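Ectonucleoside triphosphate diphosphohydrolase 4 (Homo sapiens, PDB 6WG5) belongs to the GDA1/CD39 family of nucleoside phosphatases, whose fold is related to that of actin and its relatives. Local coordinates at residues A[178-183]-A[188-193]; A[214-219]-A[233-238]; A[260-265]-A[491-496]; A[369-374]-A[455-460]. All blocks are in the same frame, centred on the assembly; numbering follows the deposited sequence.

Contact 1 (A[178-183]-A[188-193])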
loop_
_atom_site.group_PDB
_atom_site.type_symbol
_atom_site.label_atom_id
_atom_site.label_comp_id
_atom_site.label_asym_id
_atom_site.label_seq_id
_atom_site.Cartn_x
_atom_site.Cartn_y
_atom_site.Cartn_z
ATOM N N TYR A 178 -0.312 0.154 -8.500
ATOM C CA TYR A 178 -1.091 -1.081 -8.532
ATOM C C TYR A 178 -1.974 -1.209 -7.296
ATOM O O TYR A 178 -3.137 -1.616 -7.397
ATOM C CB TYR A 178 -0.159 -2.289 -8.647
ATOM C CG TYR A 178 0.539 -2.434 -9.986
ATOM C CD1 TYR A 178 -0.044 -1.970 -11.158
ATOM C CD2 TYR A 178 1.782 -3.049 -10.075
ATOM C CE1 TYR A 178 0.590 -2.109 -12.378
ATOM C CE2 TYR A 178 2.423 -3.192 -11.290
ATOM C CZ TYR A 178 1.823 -2.721 -12.438
ATOM O OH TYR A 178 2.459 -2.861 -13.650
ATOM N N ALA A 179 -1.444 -0.871 -6.121
ATOM C CA ALA A 179 -2.257 -0.932 -4.911
ATOM C C ALA A 179 -3.386 0.089 -4.964
ATOM O O ALA A 179 -4.505 -0.188 -4.517
ATOM C CB ALA A 179 -1.384 -0.707 -3.678
ATOM N N TRP A 180 -3.113 1.276 -5.509
ATOM C CA TRP A 180 -4.154 2.288 -5.635
ATOM C C TRP A 180 -5.250 1.828 -6.589
ATOM O O TRP A 180 -6.439 2.056 -6.336
ATOM C CB TRP A 180 -3.537 3.606 -6.104
ATOM C CG TRP A 180 -4.527 4.713 -6.273
ATOM C CD1 TRP A 180 -4.915 5.617 -5.329
ATOM C CD2 TRP A 180 -5.251 5.039 -7.464
ATOM N NE1 TRP A 180 -5.839 6.487 -5.858
ATOM C CE2 TRP A 180 -6.062 6.152 -7.168
ATOM C CE3 TRP A 180 -5.292 4.497 -8.753
ATOM C CZ2 TRP A 180 -6.905 6.732 -8.111
ATOM C CZ3 TRP A 180 -6.131 5.074 -9.689
ATOM C CH2 TRP A 180 -6.927 6.179 -9.363
ATOM N N ILE A 181 -4.868 1.174 -7.690
ATOM C CA ILE A 181 -5.856 0.624 -8.614
ATOM C C ILE A 181 -6.672 -0.463 -7.928
ATOM O O ILE A 181 -7.894 -0.553 -8.107
ATOM C CB ILE A 181 -5.164 0.091 -9.884
ATOM C CG1 ILE A 181 -4.559 1.244 -10.689
ATOM C CG2 ILE A 181 -6.148 -0.697 -10.753
ATOM C CD1 ILE A 181 -3.659 0.791 -11.825
ATOM N N GLY A 182 -6.012 -1.305 -7.133
ATOM C CA GLY A 182 -6.707 -2.418 -6.509
ATOM C C GLY A 182 -7.847 -1.969 -5.616
ATOM O O GLY A 182 -8.962 -2.490 -5.702
ATOM N N ILE A 183 -7.585 -0.995 -4.743
ATOM C CA ILE A 183 -8.606 -0.582 -3.785
ATOM C C ILE A 183 -9.755 0.118 -4.499
ATOM O O ILE A 183 -10.929 -0.150 -4.220
ATOM C CB ILE A 183 -7.992 0.306 -2.685
ATOM C CG1 ILE A 183 -9.040 0.590 -1.606
ATOM C CG2 ILE A 183 -7.450 1.613 -3.265
ATOM C CD1 ILE A 183 -8.532 1.415 -0.440
ATOM N N GLY A 188 -15.392 0.099 -6.687
ATOM C CA GLY A 188 -16.251 0.452 -7.799
ATOM C C GLY A 188 -16.019 1.825 -8.381
ATOM O O GLY A 188 -16.884 2.332 -9.103
ATOM N N ARG A 189 -14.873 2.445 -8.104
ATOM C CA ARG A 189 -14.623 3.810 -8.549
ATOM C C ARG A 189 -14.277 3.903 -10.027
ATOM O O ARG A 189 -14.231 5.015 -10.564
ATOM C CB ARG A 189 -13.498 4.426 -7.716
ATOM C CG ARG A 189 -13.740 4.345 -6.215
ATOM C CD ARG A 189 -15.071 4.975 -5.827
ATOM N NE ARG A 189 -15.362 4.810 -4.408
ATOM C CZ ARG A 189 -14.983 5.657 -3.456
ATOM N NH1 ARG A 189 -14.287 6.741 -3.760
ATOM N NH2 ARG A 189 -15.303 5.413 -2.193
ATOM N N PHE A 190 -14.032 2.777 -10.691
ATOM C CA PHE A 190 -13.849 2.753 -12.134
ATOM C C PHE A 190 -15.124 2.369 -12.873
ATOM O O PHE A 190 -15.136 2.377 -14.108
ATOM C CB PHE A 190 -12.714 1.793 -12.500
ATOM C CG PHE A 190 -11.411 2.122 -11.829
ATOM C CD1 PHE A 190 -10.943 3.426 -11.793
ATOM C CD2 PHE A 190 -10.662 1.132 -11.217
ATOM C CE1 PHE A 190 -9.747 3.732 -11.175
ATOM C CE2 PHE A 190 -9.466 1.434 -10.596
ATOM C CZ PHE A 190 -9.008 2.734 -10.577
ATOM N N GLU A 191 -16.187 2.026 -12.150
ATOM C CA GLU A 191 -17.514 1.904 -12.740
ATOM C C GLU A 191 -18.088 3.300 -12.938
ATOM O O GLU A 191 -18.279 4.039 -11.967
ATOM C CB GLU A 191 -18.422 1.064 -11.846
ATOM C CG GLU A 191 -18.274 -0.432 -12.048
ATOM C CD GLU A 191 -18.707 -1.229 -10.834
ATOM O OE1 GLU A 191 -19.600 -0.757 -10.097
ATOM O OE2 GLU A 191 -18.149 -2.325 -10.613
ATOM N N HIS A 192 -18.353 3.666 -14.184
ATOM C CA HIS A 192 -18.721 5.030 -14.530
ATOM C C HIS A 192 -20.206 5.116 -14.851
ATOM O O HIS A 192 -20.809 4.158 -15.342
ATOM C CB HIS A 192 -17.879 5.531 -15.707
ATOM C CG HIS A 192 -16.470 5.871 -15.327
ATOM N ND1 HIS A 192 -16.057 5.955 -14.015
ATOM C CD2 HIS A 192 -15.380 6.144 -16.084
ATOM C CE1 HIS A 192 -14.774 6.267 -13.978
ATOM N NE2 HIS A 192 -14.339 6.387 -15.219
ATOM N N ILE A 193 -20.782 6.284 -14.561
ATOM C CA ILE A 193 -22.227 6.496 -14.586
ATOM C C ILE A 193 -22.815 5.749 -13.398
ATOM O O ILE A 193 -22.175 4.852 -12.838
ATOM C CB ILE A 193 -22.860 6.048 -15.919
ATOM C CG1 ILE A 193 -22.156 6.744 -17.087
ATOM C CG2 ILE A 193 -24.356 6.369 -15.945
ATOM C CD1 ILE A 193 -22.629 6.299 -18.457
#

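Contact 2 (A[214-219]-A[233-238])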
loop_
_atom_site.group_PDB
_atom_site.type_symbol
_atom_site.label_atom_id
_atom_site.label_comp_id
_atom_site.label_asym_id
_atom_site.label_seq_id
_atom_site.Cartn_x
_atom_site.Cartn_y
_atom_site.Cartn_z
ATOM N N ILE A 214 -13.522 16.676 -17.535
ATOM C CA ILE A 214 -14.588 15.694 -17.422
ATOM C C ILE A 214 -15.001 15.579 -15.957
ATOM O O ILE A 214 -14.334 16.086 -15.055
ATOM C CB ILE A 214 -14.175 14.324 -17.990
ATOM C CG1 ILE A 214 -12.963 13.773 -17.235
ATOM C CG2 ILE A 214 -13.873 14.443 -19.477
ATOM C CD1 ILE A 214 -12.641 12.335 -17.572
ATOM N N VAL A 215 -16.118 14.894 -15.730
ATOM C CA VAL A 215 -16.644 14.651 -14.392
ATOM C C VAL A 215 -16.861 13.151 -14.248
ATOM O O VAL A 215 -17.581 12.547 -15.051
ATOM C CB VAL A 215 -17.953 15.421 -14.141
ATOM C CG1 VAL A 215 -18.496 15.125 -12.750
ATOM C CG2 VAL A 215 -17.727 16.919 -14.314
ATOM N N ARG A 216 -16.234 12.552 -13.237
ATOM C CA ARG A 216 -16.347 11.120 -12.994
ATOM C C ARG A 216 -16.262 10.868 -11.495
ATOM O O ARG A 216 -16.045 11.788 -10.701
ATOM C CB ARG A 216 -15.261 10.342 -13.744
ATOM C CG ARG A 216 -13.853 10.732 -13.345
ATOM C CD ARG A 216 -12.796 9.976 -14.136
ATOM N NE ARG A 216 -11.454 10.335 -13.685
ATOM C CZ ARG A 216 -10.349 10.201 -14.411
ATOM N NH1 ARG A 216 -9.179 10.561 -13.900
ATOM N NH2 ARG A 216 -10.408 9.722 -15.647
ATOM N N LYS A 217 -16.432 9.603 -11.112
ATOM C CA LYS A 217 -16.389 9.225 -9.704
ATOM C C LYS A 217 -15.074 9.649 -9.065
ATOM O O LYS A 217 -13.996 9.431 -9.623
ATOM C CB LYS A 217 -16.557 7.715 -9.549
ATOM C CG LYS A 217 -17.977 7.205 -9.631
ATOM C CD LYS A 217 -18.021 5.738 -9.234
ATOM C CE LYS A 217 -19.407 5.144 -9.384
ATOM N NZ LYS A 217 -19.417 3.704 -8.999
ATOM N N ARG A 218 -15.173 10.244 -7.879
ATOM C CA ARG A 218 -13.992 10.506 -7.070
ATOM C C ARG A 218 -13.349 9.192 -6.644
ATOM O O ARG A 218 -14.040 8.208 -6.366
ATOM C CB ARG A 218 -14.382 11.323 -5.840
ATOM C CG ARG A 218 -13.216 11.783 -4.992
ATOM C CD ARG A 218 -13.710 12.600 -3.815
ATOM N NE ARG A 218 -14.464 11.789 -2.864
ATOM C CZ ARG A 218 -15.172 12.283 -1.853
ATOM N NH1 ARG A 218 -15.233 13.594 -1.652
ATOM N NH2 ARG A 218 -15.824 11.465 -1.041
ATOM N N THR A 219 -12.020 9.177 -6.598
ATOM C CA THR A 219 -11.276 8.011 -6.144
ATOM C C THR A 219 -10.859 8.181 -4.687
ATOM O O THR A 219 -10.951 9.262 -4.103
ATOM C CB THR A 219 -10.042 7.771 -7.019
ATOM O OG1 THR A 219 -9.217 8.944 -7.028
ATOM C CG2 THR A 219 -10.449 7.416 -8.442
ATOM N N ALA A 233 -0.512 7.509 -1.607
ATOM C CA ALA A 233 -0.864 7.513 -3.020
ATOM C C ALA A 233 -2.265 8.079 -3.187
ATOM O O ALA A 233 -3.185 7.679 -2.468
ATOM C CB ALA A 233 -0.788 6.104 -3.615
ATOM N N TYR A 234 -2.425 8.999 -4.136
ATOM C CA TYR A 234 -3.740 9.558 -4.411
ATOM C C TYR A 234 -3.765 10.157 -5.809
ATOM O O TYR A 234 -2.725 10.410 -6.421
ATOM C CB TYR A 234 -4.128 10.613 -3.371
ATOM C CG TYR A 234 -3.113 11.716 -3.191
ATOM C CD1 TYR A 234 -3.210 12.901 -3.905
ATOM C CD2 TYR A 234 -2.066 11.577 -2.294
ATOM C CE1 TYR A 234 -2.287 13.914 -3.733
ATOM C CE2 TYR A 234 -1.140 12.581 -2.116
ATOM C CZ TYR A 234 -1.254 13.746 -2.836
ATOM O OH TYR A 234 -0.325 14.745 -2.653
ATOM N N GLU A 235 -4.980 10.376 -6.302
ATOM C CA GLU A 235 -5.177 10.958 -7.619
ATOM C C GLU A 235 -5.037 12.471 -7.555
ATOM O O GLU A 235 -5.459 13.108 -6.587
ATOM C CB GLU A 235 -6.558 10.589 -8.163
ATOM C CG GLU A 235 -6.873 11.203 -9.521
ATOM C CD GLU A 235 -8.294 10.931 -9.976
ATOM O OE1 GLU A 235 -9.024 10.213 -9.261
ATOM O OE2 GLU A 235 -8.680 11.444 -11.049
ATOM N N VAL A 236 -4.444 13.039 -8.598
ATOM C CA VAL A 236 -4.324 14.487 -8.741
ATOM C C VAL A 236 -5.262 14.912 -9.866
ATOM O O VAL A 236 -4.857 14.921 -11.037
ATOM C CB VAL A 236 -2.872 14.898 -9.022
ATOM C CG1 VAL A 236 -2.744 16.412 -9.069
ATOM C CG2 VAL A 236 -1.945 14.309 -7.967
ATOM N N PRO A 237 -6.517 15.264 -9.570
ATOM C CA PRO A 237 -7.475 15.490 -10.668
ATOM C C PRO A 237 -7.204 16.757 -11.456
ATOM O O PRO A 237 -7.336 16.753 -12.685
ATOM C CB PRO A 237 -8.833 15.552 -9.947
ATOM C CG PRO A 237 -8.572 15.136 -8.526
ATOM C CD PRO A 237 -7.146 15.450 -8.253
ATOM N N LYS A 238 -6.841 17.845 -10.784
ATOM C CA LYS A 238 -6.712 19.141 -11.431
ATOM C C LYS A 238 -5.299 19.361 -11.954
ATOM O O LYS A 238 -4.323 18.832 -11.415
ATOM C CB LYS A 238 -7.078 20.266 -10.461
ATOM C CG LYS A 238 -8.571 20.528 -10.352
ATOM C CD LYS A 238 -8.856 21.724 -9.456
ATOM C CE LYS A 238 -10.329 22.106 -9.488
ATOM N NZ LYS A 238 -10.843 22.473 -8.137
HETATM O O HOH W 1 -11.516 10.387 -10.791
HETATM O O HOH W 2 -7.325 9.123 -5.080
HETATM O O HOH W 3 -10.821 11.709 -7.413
#

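Contact 3 (A[260-265]-A[491-496])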
loop_
_atom_site.group_PDB
_atom_site.type_symbol
_atom_site.label_atom_id
_atom_site.label_comp_id
_atom_site.label_asym_id
_atom_site.label_seq_id
_atom_site.Cartn_x
_atom_site.Cartn_y
_atom_site.Cartn_z
ATOM N N LEU A 260 -6.565 3.066 -17.988
ATOM C CA LEU A 260 -7.076 1.752 -17.618
ATOM C C LEU A 260 -8.009 1.164 -18.664
ATOM O O LEU A 260 -8.265 -0.045 -18.635
ATOM C CB LEU A 260 -7.813 1.825 -16.281
ATOM C CG LEU A 260 -6.964 1.681 -15.022
ATOM C CD1 LEU A 260 -7.778 2.073 -13.804
ATOM C CD2 LEU A 260 -6.460 0.256 -14.885
ATOM N N GLY A 261 -8.529 1.982 -19.580
ATOM C CA GLY A 261 -9.423 1.484 -20.599
ATOM C C GLY A 261 -8.687 0.779 -21.718
ATOM O O GLY A 261 -7.458 0.788 -21.800
ATOM N N CYS A 262 -9.469 0.152 -22.595
ATOM C CA CYS A 262 -8.914 -0.555 -23.740
ATOM C C CYS A 262 -8.691 0.349 -24.944
ATOM O O CYS A 262 -7.901 -0.003 -25.826
ATOM C CB CYS A 262 -9.833 -1.711 -24.143
ATOM S SG CYS A 262 -11.530 -1.219 -24.522
ATOM N N ASP A 263 -9.363 1.496 -25.000
ATOM C CA ASP A 263 -9.243 2.429 -26.115
ATOM C C ASP A 263 -8.250 3.518 -25.727
ATOM O O ASP A 263 -8.541 4.356 -24.867
ATOM C CB ASP A 263 -10.605 3.024 -26.463
ATOM C CG ASP A 263 -10.591 3.792 -27.770
ATOM O OD1 ASP A 263 -9.506 4.248 -28.186
ATOM O OD2 ASP A 263 -11.671 3.943 -28.380
ATOM N N VAL A 264 -7.079 3.511 -26.368
ATOM C CA VAL A 264 -6.047 4.497 -26.081
ATOM C C VAL A 264 -6.477 5.908 -26.454
ATOM O O VAL A 264 -5.829 6.874 -26.041
ATOM C CB VAL A 264 -4.731 4.135 -26.811
ATOM C CG1 VAL A 264 -4.162 2.834 -26.269
ATOM C CG2 VAL A 264 -4.950 4.047 -28.317
ATOM N N HIS A 265 -7.554 6.054 -27.226
ATOM C CA HIS A 265 -8.021 7.360 -27.670
ATOM C C HIS A 265 -9.121 7.940 -26.791
ATOM O O HIS A 265 -9.523 9.088 -27.011
ATOM C CB HIS A 265 -8.512 7.270 -29.116
ATOM C CG HIS A 265 -7.422 6.976 -30.098
ATOM N ND1 HIS A 265 -7.491 5.937 -31.000
ATOM C CD2 HIS A 265 -6.231 7.583 -30.311
ATOM C CE1 HIS A 265 -6.391 5.919 -31.731
ATOM N NE2 HIS A 265 -5.610 6.907 -31.333
ATOM N N LEU A 491 -7.529 -6.621 -23.401
ATOM C CA LEU A 491 -8.310 -7.787 -23.802
ATOM C C LEU A 491 -9.708 -7.441 -24.295
ATOM O O LEU A 491 -10.146 -8.041 -25.289
ATOM C CB LEU A 491 -8.400 -8.780 -22.634
ATOM C CG LEU A 491 -7.140 -9.584 -22.303
ATOM C CD1 LEU A 491 -7.413 -10.501 -21.121
ATOM C CD2 LEU A 491 -6.657 -10.395 -23.503
ATOM N N PRO A 492 -10.456 -6.527 -23.667
ATOM C CA PRO A 492 -11.783 -6.183 -24.199
ATOM C C PRO A 492 -11.766 -5.777 -25.666
ATOM O O PRO A 492 -12.809 -5.818 -26.326
ATOM C CB PRO A 492 -12.236 -5.019 -23.303
ATOM C CG PRO A 492 -11.182 -4.855 -22.238
ATOM C CD PRO A 492 -10.276 -6.030 -22.294
ATOM N N LEU A 493 -10.603 -5.375 -26.191
ATOM C CA LEU A 493 -10.524 -5.031 -27.609
ATOM C C LEU A 493 -10.913 -6.206 -28.490
ATOM O O LEU A 493 -11.461 -6.007 -29.581
ATOM C CB LEU A 493 -9.115 -4.564 -27.982
ATOM C CG LEU A 493 -8.726 -3.111 -27.712
ATOM C CD1 LEU A 493 -7.348 -2.844 -28.293
ATOM C CD2 LEU A 493 -9.739 -2.127 -28.289
ATOM N N ARG A 494 -10.625 -7.431 -28.052
ATOM C CA ARG A 494 -11.027 -8.601 -28.823
ATOM C C ARG A 494 -12.529 -8.583 -29.080
ATOM O O ARG A 494 -12.976 -8.536 -30.229
ATOM C CB ARG A 494 -10.619 -9.879 -28.092
ATOM C CG ARG A 494 -9.130 -9.998 -27.835
ATOM C CD ARG A 494 -8.706 -11.452 -27.820
ATOM N NE ARG A 494 -8.753 -12.034 -29.157
ATOM C CZ ARG A 494 -8.706 -13.337 -29.411
ATOM N NH1 ARG A 494 -8.752 -13.770 -30.664
ATOM N NH2 ARG A 494 -8.622 -14.209 -28.416
ATOM N N ASP A 495 -13.328 -8.591 -28.012
ATOM C CA ASP A 495 -14.775 -8.672 -28.179
ATOM C C ASP A 495 -15.336 -7.450 -28.895
ATOM O O ASP A 495 -16.306 -7.568 -29.653
ATOM C CB ASP A 495 -15.446 -8.840 -26.815
ATOM C CG ASP A 495 -14.885 -10.009 -26.030
ATOM O OD1 ASP A 495 -15.335 -11.152 -26.258
ATOM O OD2 ASP A 495 -13.995 -9.785 -25.182
ATOM N N ILE A 496 -14.743 -6.276 -28.682
ATOM C CA ILE A 496 -15.303 -5.029 -29.196
ATOM C C ILE A 496 -14.829 -4.778 -30.623
ATOM O O ILE A 496 -15.630 -4.791 -31.564
ATOM C CB ILE A 496 -14.941 -3.845 -28.279
ATOM C CG1 ILE A 496 -15.539 -4.064 -26.885
ATOM C CG2 ILE A 496 -15.441 -2.527 -28.877
ATOM C CD1 ILE A 496 -15.179 -2.995 -25.869
#

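Contact 4 (A[369-374]-A[455-460])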
loop_
_atom_site.group_PDB
_atom_site.type_symbol
_atom_site.label_atom_id
_atom_site.label_comp_id
_atom_site.label_asym_id
_atom_site.label_seq_id
_atom_site.Cartn_x
_atom_site.Cartn_y
_atom_site.Cartn_z
ATOM N N VAL A 369 10.210 16.276 0.340
ATOM C CA VAL A 369 9.739 15.699 -0.914
ATOM C C VAL A 369 8.513 16.467 -1.380
ATOM O O VAL A 369 7.665 16.863 -0.574
ATOM C CB VAL A 369 9.431 14.199 -0.745
ATOM C CG1 VAL A 369 8.784 13.634 -2.004
ATOM C CG2 VAL A 369 10.703 13.436 -0.418
ATOM N N TYR A 370 8.414 16.673 -2.691
ATOM C CA TYR A 370 7.293 17.415 -3.249
ATOM C C TYR A 370 5.993 16.641 -3.078
ATOM O O TYR A 370 5.962 15.412 -3.181
ATOM C CB TYR A 370 7.533 17.708 -4.728
ATOM C CG TYR A 370 6.290 18.158 -5.459
ATOM C CD1 TYR A 370 5.825 19.461 -5.342
ATOM C CD2 TYR A 370 5.577 17.278 -6.263
ATOM C CE1 TYR A 370 4.686 19.876 -6.006
ATOM C CE2 TYR A 370 4.437 17.682 -6.930
ATOM C CZ TYR A 370 3.996 18.982 -6.799
ATOM O OH TYR A 370 2.862 19.389 -7.462
ATOM N N GLN A 371 4.912 17.377 -2.817
ATOM C CA GLN A 371 3.585 16.793 -2.676
ATOM C C GLN A 371 2.574 17.644 -3.438
ATOM O O GLN A 371 2.441 18.839 -3.148
ATOM C CB GLN A 371 3.193 16.692 -1.202
ATOM C CG GLN A 371 1.811 16.104 -0.970
ATOM C CD GLN A 371 1.474 15.962 0.502
ATOM O OE1 GLN A 371 2.141 15.235 1.233
ATOM N NE2 GLN A 371 0.433 16.661 0.942
ATOM N N PRO A 372 1.848 17.087 -4.406
ATOM C CA PRO A 372 0.854 17.886 -5.111
ATOM C C PRO A 372 -0.254 18.306 -4.167
ATOM O O PRO A 372 -0.566 17.596 -3.193
ATOM C CB PRO A 372 0.336 16.933 -6.198
ATOM C CG PRO A 372 1.310 15.821 -6.269
ATOM C CD PRO A 372 1.906 15.709 -4.916
ATOM N N PRO A 373 -0.888 19.448 -4.421
ATOM C CA PRO A 373 -1.956 19.897 -3.525
ATOM C C PRO A 373 -3.097 18.893 -3.488
ATOM O O PRO A 373 -3.448 18.284 -4.500
ATOM C CB PRO A 373 -2.395 21.232 -4.137
ATOM C CG PRO A 373 -2.023 21.124 -5.578
ATOM C CD PRO A 373 -0.759 20.319 -5.603
ATOM N N ILE A 374 -3.669 18.716 -2.301
ATOM C CA ILE A 374 -4.815 17.837 -2.098
ATOM C C ILE A 374 -6.056 18.701 -1.937
ATOM O O ILE A 374 -6.064 19.650 -1.143
ATOM C CB ILE A 374 -4.617 16.930 -0.872
ATOM C CG1 ILE A 374 -3.415 16.002 -1.081
ATOM C CG2 ILE A 374 -5.878 16.110 -0.602
ATOM C CD1 ILE A 374 -3.015 15.224 0.167
ATOM N N ARG A 455 0.752 17.230 9.959
ATOM C CA ARG A 455 1.788 18.219 9.681
ATOM C C ARG A 455 2.816 17.685 8.695
ATOM O O ARG A 455 3.459 18.462 7.983
ATOM C CB ARG A 455 2.466 18.666 10.978
ATOM C CG ARG A 455 1.802 19.893 11.590
ATOM C CD ARG A 455 2.674 20.587 12.625
ATOM N NE ARG A 455 2.732 19.857 13.886
ATOM C CZ ARG A 455 3.093 20.397 15.047
ATOM N NH1 ARG A 455 3.420 21.681 15.115
ATOM N NH2 ARG A 455 3.119 19.656 16.147
ATOM N N GLY A 456 2.980 16.368 8.637
ATOM C CA GLY A 456 3.785 15.779 7.591
ATOM C C GLY A 456 3.123 15.977 6.244
ATOM O O GLY A 456 3.701 16.588 5.340
ATOM N N PHE A 457 1.893 15.476 6.111
ATOM C CA PHE A 457 1.124 15.592 4.882
ATOM C C PHE A 457 0.135 16.752 4.905
ATOM O O PHE A 457 -0.499 17.022 3.879
ATOM C CB PHE A 457 0.370 14.284 4.610
ATOM C CG PHE A 457 1.270 13.095 4.402
ATOM C CD1 PHE A 457 2.353 13.168 3.543
ATOM C CD2 PHE A 457 1.034 11.906 5.071
ATOM C CE1 PHE A 457 3.178 12.075 3.350
ATOM C CE2 PHE A 457 1.858 10.811 4.885
ATOM C CZ PHE A 457 2.930 10.897 4.024
ATOM N N SER A 458 -0.019 17.427 6.045
ATOM C CA SER A 458 -0.777 18.674 6.146
ATOM C C SER A 458 -2.282 18.460 6.014
ATOM O O SER A 458 -2.990 19.324 5.491
ATOM C CB SER A 458 -0.304 19.698 5.108
ATOM O OG SER A 458 1.067 20.011 5.290
ATOM N N PHE A 459 -2.792 17.328 6.488
ATOM C CA PHE A 459 -4.235 17.132 6.513
ATOM C C PHE A 459 -4.853 18.018 7.596
ATOM O O PHE A 459 -4.328 18.089 8.711
ATOM C CB PHE A 459 -4.584 15.668 6.779
ATOM C CG PHE A 459 -4.506 14.790 5.559
ATOM C CD1 PHE A 459 -5.648 14.478 4.842
ATOM C CD2 PHE A 459 -3.293 14.275 5.132
ATOM C CE1 PHE A 459 -5.585 13.671 3.720
ATOM C CE2 PHE A 459 -3.223 13.467 4.012
ATOM C CZ PHE A 459 -4.371 13.164 3.305
ATOM N N PRO A 460 -5.959 18.706 7.305
ATOM C CA PRO A 460 -6.579 19.551 8.331
ATOM C C PRO A 460 -6.935 18.746 9.571
ATOM O O PRO A 460 -7.287 17.568 9.495
ATOM C CB PRO A 460 -7.834 20.096 7.637
ATOM C CG PRO A 460 -7.561 19.969 6.184
ATOM C CD PRO A 460 -6.695 18.763 6.029
#

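Contact 1 (A[178-183]-A[188-193])
F190 pushes its ring edge between W180 and I181 on helix 172-186, and these three residues carry the contact. The aromatic pair is oblique: CZ3 of W180 lies 3.8 Å from CZ of F190, in the plane of the phenyl ring. The six-membered ring of the indole is turned 60° from the phenyl. Aliphatic packing adds I181, whose CG2 approaches CE2 of F190 at 3.9 Å. Also at the ring edge is the backbone carbonyl of I181, its O 3.6 Å from CE2 of F190. Backbone geometry brings the phenyl back to the helix. G188 ends the helix in a Schellman motif with positive phi, and a type I turn from G188 to E191 follows, closed by E191 N to G188 O at 3.1 Å. Y271 and L260 also pack on F190. The buried contact thus depends on shape and dispersion between apolar groups; the I181 carbonyl at the phenyl edge may be mildly favourable, since such a rim is slightly positive.

Contact 2 (A[214-219]-A[233-238])
The guanidinium of R216 receives E235 OE2 at its edge, close to its plane, while NH1 of R216 meets that oxygen from above the carboxylate, 41° out of its plane. This salt bridge, 3.0 Å from R216 NH1 to E235 OE2, is nearly straight at 168°. Y271 makes a cation-pi contact with R216, and the carbonyls of E268 and V270 accept from NH2 and NH1 of the guanidinium. The other carboxylate oxygen, OE1 of E235, accepts from T219 OG1 at 2.6 Å through its anti lone pair. The contact joins strand 214-217, half of a two-stranded antiparallel sheet, and the loop just after it to the end of strand 229-235 in the six-stranded sheet. The E235 chain is extended, with CG anti to the backbone N (chi1 178°), which carries the carboxylate to R216 and T219. Three waters join the polar network. Water 1 accepts from R216 NE at 2.9 Å, water 2 links T219 OG1 to the backbone N of E235, and water 3 accepts from T219 N and donates to E235 OE1.

Contact 3 (A[260-265]-A[491-496])
C262 reaches across to P492, L493 and I496 on the short helix 492-496, and its side chain can be followed outward. CB comes first, lying 3.9 Å from CG of P492 and 4.0 Å from CG of L493, so that it sits against the proline ring and the branch point of the leucine together. From there the chain turns to SG, which lies between the backbone N and the carbonyl carbon (chi1 57°). The sulfur is 4.1 Å from CB of P492. Further along the helix it has a looser neighbour in CD1 of I496, at 4.3 Å, although that isoleucine is poorly ordered. The backbone carbonyl of C262 also approaches L493: its O is 3.7 Å from CG of L493, and both leucine methyls lie about as near. The contact across the two segments is therefore apolar apart from this carbonyl. Beyond C262 the loop folds on itself, with OD1 of D263 accepting from the backbone N of H265 at 2.8 Å. On the helix side, P492 also packs on H63, while V264 of the loop touches F490. The result is a loop-on-helix packing in which the connection between strands 255-259 and 270-279, an Asx turn at D263 included, rests against the short helix 492-496, the last of the chain, at the periphery of the fold.

Contact 4 (A[369-374]-A[455-460])
Q371 donates from NE2 to the backbone O of F457 at 3.1 Å in a nearly straight bond (165°), the acceptor lying close to the amide plane. The donor is tilted 25° from the plane of the F457 carbonyl. OE1 of Q371 has CD1 of F457 as a neighbour, at the edge of the ring and near its plane. The second pair is apolar: CD1 of I374 approaches CZ of F459 at 4.0 Å, the two side chains crossing at about a right angle.

Torsions and backbone place these groups. Q371 is fully extended from CG outward, with CG anti to the backbone N (chi1 179°), which carries the amide across to the chain leaving helix 436-456. There the backbone departs from helical conformation at S458, with positive phi, between the two phenylalanines that take part. Farther out, F459 is held among aromatic rings, stacked with F453 and edge-to-face with F381, F376 and Y463. Y234 of strand 229-235 packs on both Q371 and I374, and F457 rests on T230 and I232 of the same strand. The hydrogen bond from NE2 thus joins a buried amide to a backbone carbonyl, and through it a side chain of the 369-374 loop is tied directly to the main chain that leaves helix 436-456.

Contacts 1 and 2 come first along the chain and lie close, with centres 11 Å apart; K217 NZ reaches the carbonyl O of G188 at 2.9 Å, joining strand 214-217 to the turn after helix 172-186. Contact 2 also uses strand 229-235 of the six-stranded sheet, and the loop of contact 3 connects strands 255-259 and 270-279 of that sheet. Contact 4, about 17 Å from contact 2 between centres, is reached from it through Y234, whose OH lies 2.9 Å from P372 O. L260, in the loop of contact 3, packs on F190 of contact 1. Contacts 3 and 4 are the most distant, about 35 Å between centres. In sequence, contact 4 is nested within the long loop that contact 3 closes.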